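Local coordinates for protein putative enoyl-CoA hydratase/isomerase (Bordetella parapertussis, PDB 3ISA) that probably acts on acyl-CoA thioesters as a hydratase or isomerase of the crotonase family, its exact substrate and reaction being unassigned, at residues Ser6-Ala10 / Thr21-Pro25; Val36-Ile40 / Arg86-Leu90; Val114-Ala118 / Gly175-Asp179; Arg132-Phe138 / Arg236-Tyr240. All blocks are in the same frame, centred on the assembly; numbering follows the deposited sequence.

Interaction 1: Ser6-Ala10 / Thr21-Pro25; sequences SLPLA and TLSRP
Ala10 and Thr21 face each other as an antiparallel hydrogen-bonded pair, with both backbone bonds made: Ala10 N gives to Thr21 O at 3.0 Å, and Thr21 N gives to Ala10 O at 2.9 Å, the latter in the carbonyl plane. Leu9 and Leu22 form the non-hydrogen-bonded pair beside them. This is the open end of the hairpin of strands 9-13 and 17-22, at the edge of the six-stranded sheet of the crotonase fold. Beyond the regular ladder, Ser23 N still reaches back to Pro8 O at 2.8 Å, less straight at 144°, so the pairing runs on as the strands fray into loop.

Thr21 O accepts a second hydrogen bond. Ser23 OG, held beside its own backbone N (chi1 -65°), turns back on the chain and donates to it at 2.8 Å from above the carbonyl plane. Ala10 CB packs near that hydroxyl. A water sits 2.7 Å from Thr21 OG1 and gives a weak bond to Ala10 O.

On the other face Leu9 CD1 lies 3.5 Å from Thr21 O, and the leucine pair turns toward helix 33-48, where Leu9 meets Leu35 and Leu39. At the frayed end, CG and CD of Arg24 run past Pro8 CB, 3.9 Å from CG, while the guanidinium goes on to a salt bridge with Asp68 and a bond to Ala30 O. The backbone therefore carries the polar work across the strands, and the serine hydroxyl bonds back within its own segment, so that the Thr21 carbonyl is gripped by two donors where the ladder ends.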
# COMPACT_ATOMS: atom_id res chain seq x y z
N SER D 6 6.60 29.46 -34.91
CA SER D 6 6.83 28.10 -35.38
C SER D 6 5.68 27.22 -34.90
O SER D 6 4.90 27.62 -34.03
CB SER D 6 8.18 27.57 -34.89
OG SER D 6 8.23 27.49 -33.47
N LEU D 7 5.58 26.04 -35.47
CA LEU D 7 4.60 25.08 -35.06
C LEU D 7 5.34 23.76 -34.83
O LEU D 7 5.31 22.89 -35.71
CB LEU D 7 3.53 24.94 -36.15
CG LEU D 7 2.27 24.10 -35.87
CD1 LEU D 7 1.33 24.84 -34.90
CD2 LEU D 7 1.58 23.74 -37.18
N PRO D 8 6.02 23.61 -33.67
CA PRO D 8 6.73 22.35 -33.40
C PRO D 8 5.77 21.17 -33.14
O PRO D 8 6.18 20.01 -33.23
CB PRO D 8 7.56 22.66 -32.15
CG PRO D 8 6.78 23.72 -31.45
CD PRO D 8 6.19 24.57 -32.57
N LEU D 9 4.52 21.49 -32.83
CA LEU D 9 3.46 20.49 -32.65
C LEU D 9 2.24 20.84 -33.50
O LEU D 9 1.59 21.87 -33.27
CB LEU D 9 3.04 20.41 -31.18
CG LEU D 9 1.93 19.38 -30.92
CD1 LEU D 9 2.45 17.97 -31.17
CD2 LEU D 9 1.34 19.53 -29.51
N ALA D 10 1.90 19.97 -34.45
CA ALA D 10 0.67 20.16 -35.23
C ALA D 10 -0.42 19.36 -34.57
O ALA D 10 -0.20 18.21 -34.19
CB ALA D 10 0.86 19.70 -36.66
N THR D 21 0.94 15.59 -34.09
CA THR D 21 2.09 15.29 -34.91
C THR D 21 3.29 16.11 -34.43
O THR D 21 3.29 17.34 -34.56
CB THR D 21 1.81 15.53 -36.42
OG1 THR D 21 0.69 14.75 -36.83
CG2 THR D 21 3.03 15.17 -37.28
N LEU D 22 4.29 15.43 -33.86
CA LEU D 22 5.54 16.06 -33.50
C LEU D 22 6.17 16.52 -34.81
O LEU D 22 6.31 15.73 -35.74
CB LEU D 22 6.48 15.10 -32.76
CG LEU D 22 6.13 14.86 -31.28
CD1 LEU D 22 4.78 14.15 -31.08
CD2 LEU D 22 7.24 14.06 -30.61
N SER D 23 6.51 17.81 -34.86
CA SER D 23 6.81 18.46 -36.13
C SER D 23 8.12 19.25 -36.06
O SER D 23 8.17 20.45 -36.33
CB SER D 23 5.64 19.35 -36.54
OG SER D 23 4.48 18.57 -36.80
N ARG D 24 9.19 18.55 -35.69
CA ARG D 24 10.52 19.11 -35.80
C ARG D 24 11.38 18.14 -36.63
O ARG D 24 12.36 17.58 -36.13
CB ARG D 24 11.13 19.37 -34.42
CG ARG D 24 10.28 20.27 -33.51
CD ARG D 24 10.98 20.51 -32.21
NE ARG D 24 12.12 21.42 -32.37
CZ ARG D 24 13.29 21.32 -31.74
NH1 ARG D 24 13.51 20.31 -30.89
NH2 ARG D 24 14.23 22.22 -31.96
N PRO D 25 11.00 17.92 -37.91
CA PRO D 25 11.64 16.83 -38.65
C PRO D 25 13.12 17.05 -39.03
O PRO D 25 13.78 16.11 -39.42
CB PRO D 25 10.77 16.71 -39.91
CG PRO D 25 10.25 18.09 -40.13
CD PRO D 25 10.01 18.64 -38.74
O HOH W 1 -1.53 16.34 -36.54

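Interaction 2: Val36-Ile40 / Arg86-Leu90; sequences VEALI and RIEML
The guanidinium of Arg86 has the methyl CD1 of Ile40 over one face, 3.6 Å above the plane and displaced from its centre toward the outer atoms, and the carboxylate of Glu37 at its edge. The two charged groups are nearly coplanar, 13° apart, and meet side-on: Arg86 NH2 donates to Glu37 OE1 at 2.8 Å and Arg86 NE to Glu37 OE2 at 2.9 Å, each bond almost straight and each on a syn lone pair. Two bonds in one plane fix the rotation of both groups.

This bidentate salt bridge borders the packing of two helices of the crotonase fold, 33-48 and 77-95, whose short segments run roughly parallel, crossing at 27° with axes 9.7 Å apart. Both side chains bend to meet: Arg86 at chi2 and chi3, Glu37 at chi2. Pro231 of a second subunit packs on both, so the ion pair lies beside a subunit contact, which may lessen its exposure to solvent.

Behind the pair the side-chain packing is apolar. Leu90 enters between Leu39 and Ile40, its CB 3.7 Å from Ile40 CG1 and both its methyls against Leu39 CB. Val36 lies over Arg86 and Ile87: CG1, set anti to its backbone N (chi1 173°), lies against the Arg86 carbonyl, while Val36 CG2 meets Ile87 CG1 at 3.6 Å.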
# COMPACT_ATOMS: atom_id res chain seq x y z
N VAL D 36 7.60 20.16 -25.58
CA VAL D 36 7.01 19.52 -24.38
C VAL D 36 5.85 20.36 -23.87
O VAL D 36 4.75 19.83 -23.65
CB VAL D 36 8.08 19.26 -23.29
CG1 VAL D 36 7.45 18.74 -21.94
CG2 VAL D 36 9.12 18.29 -23.82
N GLU D 37 6.05 21.68 -23.74
CA GLU D 37 4.96 22.55 -23.27
C GLU D 37 3.73 22.56 -24.20
O GLU D 37 2.60 22.59 -23.73
CB GLU D 37 5.44 23.97 -22.99
CG GLU D 37 6.41 24.11 -21.81
CD GLU D 37 5.93 23.45 -20.50
OE1 GLU D 37 4.78 23.68 -20.07
OE2 GLU D 37 6.74 22.73 -19.89
N ALA D 38 3.97 22.52 -25.51
CA ALA D 38 2.91 22.42 -26.51
C ALA D 38 2.12 21.11 -26.38
O ALA D 38 0.89 21.10 -26.54
CB ALA D 38 3.51 22.54 -27.90
N LEU D 39 2.83 20.01 -26.13
CA LEU D 39 2.21 18.72 -25.92
C LEU D 39 1.37 18.70 -24.64
O LEU D 39 0.26 18.23 -24.65
CB LEU D 39 3.28 17.63 -25.86
CG LEU D 39 3.74 17.17 -27.25
CD1 LEU D 39 5.17 16.57 -27.18
CD2 LEU D 39 2.76 16.22 -27.90
N ILE D 40 1.91 19.25 -23.56
CA ILE D 40 1.18 19.34 -22.31
C ILE D 40 -0.12 20.15 -22.48
O ILE D 40 -1.18 19.70 -22.03
CB ILE D 40 2.09 19.93 -21.19
CG1 ILE D 40 3.12 18.87 -20.74
CG2 ILE D 40 1.26 20.34 -20.00
CD1 ILE D 40 4.22 19.37 -19.83
N ARG D 86 9.18 18.26 -16.56
CA ARG D 86 8.04 18.54 -17.43
C ARG D 86 7.78 17.39 -18.41
O ARG D 86 6.62 17.06 -18.68
CB ARG D 86 8.21 19.91 -18.13
CG ARG D 86 8.24 21.14 -17.16
CD ARG D 86 6.94 21.31 -16.37
NE ARG D 86 5.88 21.88 -17.22
CZ ARG D 86 4.59 21.92 -16.90
NH1 ARG D 86 4.18 21.39 -15.75
NH2 ARG D 86 3.71 22.47 -17.73
N ILE D 87 8.83 16.77 -18.93
CA ILE D 87 8.69 15.54 -19.74
C ILE D 87 7.96 14.45 -18.93
O ILE D 87 6.97 13.90 -19.40
CB ILE D 87 10.05 15.05 -20.31
CG1 ILE D 87 10.51 15.98 -21.45
CG2 ILE D 87 9.94 13.62 -20.85
CD1 ILE D 87 11.98 15.82 -21.87
N GLU D 88 8.42 14.17 -17.71
CA GLU D 88 7.73 13.14 -16.90
C GLU D 88 6.28 13.52 -16.58
O GLU D 88 5.41 12.65 -16.58
CB GLU D 88 8.52 12.81 -15.62
CG GLU D 88 7.89 11.72 -14.68
CD GLU D 88 7.70 10.33 -15.34
OE1 GLU D 88 8.13 10.10 -16.49
OE2 GLU D 88 7.09 9.46 -14.70
N MET D 89 6.02 14.81 -16.33
CA MET D 89 4.66 15.26 -16.10
C MET D 89 3.78 15.00 -17.35
O MET D 89 2.66 14.51 -17.24
CB MET D 89 4.63 16.71 -15.60
CG MET D 89 5.17 16.88 -14.14
SD MET D 89 5.32 18.60 -13.54
CE MET D 89 3.61 18.93 -13.17
N LEU D 90 4.34 15.28 -18.53
CA LEU D 90 3.68 14.98 -19.79
C LEU D 90 3.40 13.48 -19.95
O LEU D 90 2.27 13.09 -20.28
CB LEU D 90 4.52 15.48 -20.97
CG LEU D 90 4.01 15.02 -22.36
CD1 LEU D 90 2.60 15.56 -22.69
CD2 LEU D 90 5.03 15.34 -23.46

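Interaction 3: Val114-Ala118 / Gly175-Asp179; sequences VDLFA and GFVRD
Phe176 carries this contact, reaching from the loop 175-179 to the helix 112-119. Its CB leaves the backbone with CG anti to N (chi1 -168°), which carries the ring across to the helix; CB and CG themselves stay clear of the helical segment, and the touching begins at the far side of the ring. There CE1 meets Ala118 CB at 3.6 Å, near the plane of the Phe176 ring. CZ, at the tip, comes 3.7 Å from Val114 CG1, and CE2 lies 3.6 Å from Phe117 CD2. One ring end thus rests on residues a turn apart, with Phe117 between them.

The two rings meet obliquely, centroids 5.6 Å apart and planes at 56°, and it is the rim of Phe117 that is used. Further along that rim, Val177 CG1 touches Phe117 CE2 at 3.7 Å. No hydrogen bond crosses; the grip is entirely apolar.

Just before Phe176, Gly175 ends helix 168-173 in a Schellman motif, its positive phi turning the chain out of the helix. In this crotonase-family core, Phe131 and Phe147 meet the Phe176 ring edge-to-face, Ile150 of helix 144-151 packs on it, and Val177 rests on Cys125 of strand 122-125.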
# COMPACT_ATOMS: atom_id res chain seq x y z
N VAL D 114 10.88 7.31 -26.95
CA VAL D 114 10.40 5.95 -26.70
C VAL D 114 9.44 5.94 -25.51
O VAL D 114 8.45 5.22 -25.54
CB VAL D 114 11.59 4.95 -26.51
CG1 VAL D 114 11.09 3.50 -26.29
CG2 VAL D 114 12.56 5.04 -27.71
N ASP D 115 9.70 6.74 -24.48
CA ASP D 115 8.79 6.77 -23.32
C ASP D 115 7.39 7.33 -23.67
O ASP D 115 6.36 6.86 -23.15
CB ASP D 115 9.42 7.58 -22.19
CG ASP D 115 10.72 6.96 -21.68
OD1 ASP D 115 10.75 5.73 -21.42
OD2 ASP D 115 11.71 7.70 -21.55
N LEU D 116 7.36 8.32 -24.55
CA LEU D 116 6.10 8.90 -24.99
C LEU D 116 5.28 7.85 -25.73
O LEU D 116 4.08 7.69 -25.48
CB LEU D 116 6.36 10.14 -25.85
CG LEU D 116 5.10 10.79 -26.47
CD1 LEU D 116 4.08 11.19 -25.39
CD2 LEU D 116 5.56 11.99 -27.31
N PHE D 117 5.96 7.12 -26.62
CA PHE D 117 5.41 5.96 -27.30
C PHE D 117 4.85 4.93 -26.29
O PHE D 117 3.70 4.50 -26.41
CB PHE D 117 6.52 5.36 -28.18
CG PHE D 117 6.05 4.25 -29.07
CD1 PHE D 117 5.36 4.53 -30.24
CD2 PHE D 117 6.35 2.92 -28.75
CE1 PHE D 117 4.92 3.50 -31.08
CE2 PHE D 117 5.92 1.88 -29.59
CZ PHE D 117 5.21 2.18 -30.76
N ALA D 118 5.67 4.58 -25.28
CA ALA D 118 5.30 3.61 -24.22
C ALA D 118 4.06 4.02 -23.42
O ALA D 118 3.27 3.16 -23.02
CB ALA D 118 6.49 3.37 -23.27
N GLY D 175 6.01 -7.62 -26.43
CA GLY D 175 4.71 -6.97 -26.22
C GLY D 175 4.79 -5.45 -26.12
O GLY D 175 3.83 -4.81 -25.67
N PHE D 176 5.91 -4.88 -26.54
CA PHE D 176 6.07 -3.43 -26.59
C PHE D 176 5.24 -2.80 -27.71
O PHE D 176 4.79 -1.67 -27.60
CB PHE D 176 7.56 -3.03 -26.66
CG PHE D 176 7.81 -1.56 -26.42
CD1 PHE D 176 7.42 -0.95 -25.22
CD2 PHE D 176 8.42 -0.78 -27.39
CE1 PHE D 176 7.64 0.42 -25.01
CE2 PHE D 176 8.64 0.60 -27.19
CZ PHE D 176 8.24 1.19 -25.99
N VAL D 177 5.04 -3.54 -28.81
CA VAL D 177 4.10 -3.09 -29.86
C VAL D 177 3.01 -4.15 -30.08
O VAL D 177 3.26 -5.34 -29.86
CB VAL D 177 4.80 -2.69 -31.21
CG1 VAL D 177 5.74 -1.50 -31.01
CG2 VAL D 177 5.55 -3.85 -31.83
N ARG D 178 1.81 -3.70 -30.44
CA ARG D 178 0.69 -4.59 -30.77
C ARG D 178 1.05 -5.39 -32.00
O ARG D 178 0.83 -6.60 -32.06
CB ARG D 178 -0.56 -3.78 -31.09
CG ARG D 178 -1.46 -3.56 -29.92
CD ARG D 178 -2.47 -2.46 -30.22
NE ARG D 178 -3.74 -2.97 -30.76
CZ ARG D 178 -4.77 -3.36 -30.01
NH1 ARG D 178 -5.89 -3.80 -30.60
NH2 ARG D 178 -4.70 -3.33 -28.69
N ASP D 179 1.60 -4.68 -32.98
CA ASP D 179 1.98 -5.27 -34.24
C ASP D 179 2.84 -4.29 -35.00
O ASP D 179 2.95 -3.11 -34.64
CB ASP D 179 0.74 -5.63 -35.08
CG ASP D 179 0.91 -6.95 -35.82
OD1 ASP D 179 1.92 -7.10 -36.56
OD2 ASP D 179 0.05 -7.83 -35.65

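Interaction 4: Arg132-Phe138 / Arg236-Tyr240; sequences RMPGLKF and RIRDY
An aromatic and mostly apolar contact, fringed by waters, joins the loop after strand 130-132 to the C-terminal helix 233-241, with Phe138 and Tyr240 at its middle. The rings meet obliquely, centroids 5.4 Å apart and planes at 42°, and Phe138 CD2 touches Tyr240 CD2 at 3.6 Å. Phe138 holds CG between its backbone N and carbonyl carbon (chi1 55°), which sets the ring with CD2 toward Tyr240 and CD1 toward Ile237 CG1, its width spanning the two residues along the helix. Over one ring face stands its own loop's carbonyl, Gly135 O, 3.5 Å above the centre.

In this crotonase-type chain the contact brings the last helix against Pro134, Lys137 and Phe138, around a short 3-10 turn in the loop. Arg236 NE donates to Phe138 O at 3.1 Å, from above the carbonyl plane, and its other nitrogens bond Pro231 O and Gln230 O. One water bridges Lys137 O and Arg236 O.

At the far end of the tyrosine, Pro134 CG lies 3.3 Å from Tyr240 OH. A second water, 2.8 Å from Arg132 NH1 and 2.9 Å from Tyr240 OH, links the two side chains. The same hydroxyl also bonds a glycerol, probably from the crystallisation liquor, while Arg132 NE is held by Ala163 O.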
# COMPACT_ATOMS: atom_id res chain seq x y z
N ARG D 132 15.66 2.88 -28.56
CA ARG D 132 16.68 2.79 -27.52
C ARG D 132 16.39 3.77 -26.39
O ARG D 132 16.06 4.93 -26.65
CB ARG D 132 18.06 3.09 -28.12
CG ARG D 132 19.23 2.71 -27.21
CD ARG D 132 20.61 3.11 -27.78
NE ARG D 132 21.68 2.68 -26.88
CZ ARG D 132 22.83 3.32 -26.67
NH1 ARG D 132 23.09 4.48 -27.26
NH2 ARG D 132 23.71 2.81 -25.82
N MET D 133 16.49 3.32 -25.13
CA MET D 133 16.39 4.22 -23.97
C MET D 133 17.73 4.15 -23.23
O MET D 133 17.91 3.27 -22.38
CB MET D 133 15.23 3.82 -23.04
CG MET D 133 13.78 4.10 -23.56
SD MET D 133 12.48 3.12 -22.73
CE MET D 133 12.72 1.55 -23.57
N PRO D 134 18.68 5.04 -23.59
CA PRO D 134 20.06 5.00 -23.07
C PRO D 134 20.36 5.86 -21.84
O PRO D 134 21.51 5.91 -21.41
CB PRO D 134 20.87 5.52 -24.26
CG PRO D 134 19.95 6.51 -24.92
CD PRO D 134 18.52 6.12 -24.57
N GLY D 135 19.34 6.52 -21.28
CA GLY D 135 19.53 7.54 -20.25
C GLY D 135 20.20 7.11 -18.96
O GLY D 135 20.87 7.93 -18.29
N LEU D 136 20.04 5.84 -18.59
CA LEU D 136 20.74 5.29 -17.44
C LEU D 136 22.27 5.39 -17.57
O LEU D 136 22.96 5.45 -16.57
CB LEU D 136 20.30 3.84 -17.16
CG LEU D 136 18.84 3.67 -16.67
CD1 LEU D 136 18.38 2.24 -16.86
CD2 LEU D 136 18.70 4.06 -15.20
N LYS D 137 22.79 5.44 -18.80
CA LYS D 137 24.21 5.69 -19.05
C LYS D 137 24.68 7.04 -18.50
O LYS D 137 25.86 7.22 -18.24
CB LYS D 137 24.54 5.65 -20.54
CG LYS D 137 24.53 4.27 -21.15
CD LYS D 137 25.79 3.50 -20.77
CE LYS D 137 25.90 2.18 -21.51
NZ LYS D 137 27.16 1.49 -21.12
N PHE D 138 23.76 7.98 -18.35
CA PHE D 138 24.11 9.22 -17.66
C PHE D 138 23.30 9.41 -16.39
O PHE D 138 23.14 10.53 -15.90
CB PHE D 138 24.10 10.46 -18.58
CG PHE D 138 22.80 10.71 -19.31
CD1 PHE D 138 21.81 11.54 -18.77
CD2 PHE D 138 22.60 10.18 -20.59
CE1 PHE D 138 20.63 11.79 -19.47
CE2 PHE D 138 21.42 10.43 -21.29
CZ PHE D 138 20.43 11.23 -20.73
N ARG D 236 27.71 14.28 -16.68
CA ARG D 236 27.32 12.90 -17.04
C ARG D 236 26.77 12.85 -18.47
O ARG D 236 27.09 11.94 -19.25
CB ARG D 236 26.26 12.35 -16.06
CG ARG D 236 26.79 12.03 -14.65
CD ARG D 236 25.76 11.26 -13.81
NE ARG D 236 24.49 11.97 -13.57
CZ ARG D 236 24.26 12.83 -12.57
NH1 ARG D 236 25.23 13.14 -11.71
NH2 ARG D 236 23.07 13.40 -12.43
N ILE D 237 25.94 13.84 -18.81
CA ILE D 237 25.44 14.00 -20.17
C ILE D 237 26.61 14.17 -21.18
O ILE D 237 26.67 13.47 -22.21
CB ILE D 237 24.42 15.17 -20.26
CG1 ILE D 237 23.14 14.84 -19.45
CG2 ILE D 237 24.06 15.49 -21.70
CD1 ILE D 237 22.16 16.01 -19.29
N ARG D 238 27.52 15.09 -20.87
CA ARG D 238 28.71 15.36 -21.69
C ARG D 238 29.51 14.09 -21.96
O ARG D 238 29.83 13.79 -23.12
CB ARG D 238 29.58 16.43 -21.02
CG ARG D 238 30.70 17.02 -21.89
CD ARG D 238 31.47 18.09 -21.13
NE ARG D 238 30.60 19.19 -20.70
CZ ARG D 238 30.37 19.53 -19.44
NH1 ARG D 238 30.96 18.88 -18.44
NH2 ARG D 238 29.55 20.54 -19.17
N ASP D 239 29.79 13.32 -20.90
CA ASP D 239 30.51 12.05 -20.99
C ASP D 239 29.81 11.05 -21.90
O ASP D 239 30.47 10.38 -22.70
CB ASP D 239 30.70 11.42 -19.61
CG ASP D 239 31.71 12.17 -18.75
OD1 ASP D 239 32.43 13.05 -19.28
OD2 ASP D 239 31.78 11.88 -17.53
N TYR D 240 28.49 10.96 -21.77
CA TYR D 240 27.68 10.04 -22.58
C TYR D 240 27.67 10.46 -24.06
O TYR D 240 27.81 9.61 -24.95
CB TYR D 240 26.24 9.93 -22.03
CG TYR D 240 25.29 9.35 -23.06
CD1 TYR D 240 25.34 7.99 -23.40
CD2 TYR D 240 24.38 10.17 -23.72
CE1 TYR D 240 24.49 7.47 -24.38
CE2 TYR D 240 23.52 9.66 -24.68
CZ TYR D 240 23.58 8.32 -25.01
OH TYR D 240 22.73 7.83 -25.97
O HOH W 2 21.57 6.57 -28.28
O HOH W 3 27.75 9.36 -18.49
O HOH W 4 21.28 11.78 -14.25

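In the fold
From the N terminus, interaction 1 closes first, drawing the two strands of the opening hairpin together at the edge of the main sheet. Helix 33-48 follows directly, and interaction 2 ties it to helix 77-95; the two contacts touch where Leu9 and Leu22 meet Leu39. Interaction 3 closes the loop from helix 112-119 to the segment after helix 168-173, and interaction 4 the longer one from 132-138 to the C-terminal helix. These two cross, since 132-138 lies between the segments of interaction 3 and 236-240 beyond both, and they meet where Val114 and Asp115 pack on Met133. Leu22 also touches Leu116, bridging interactions 1 and 3.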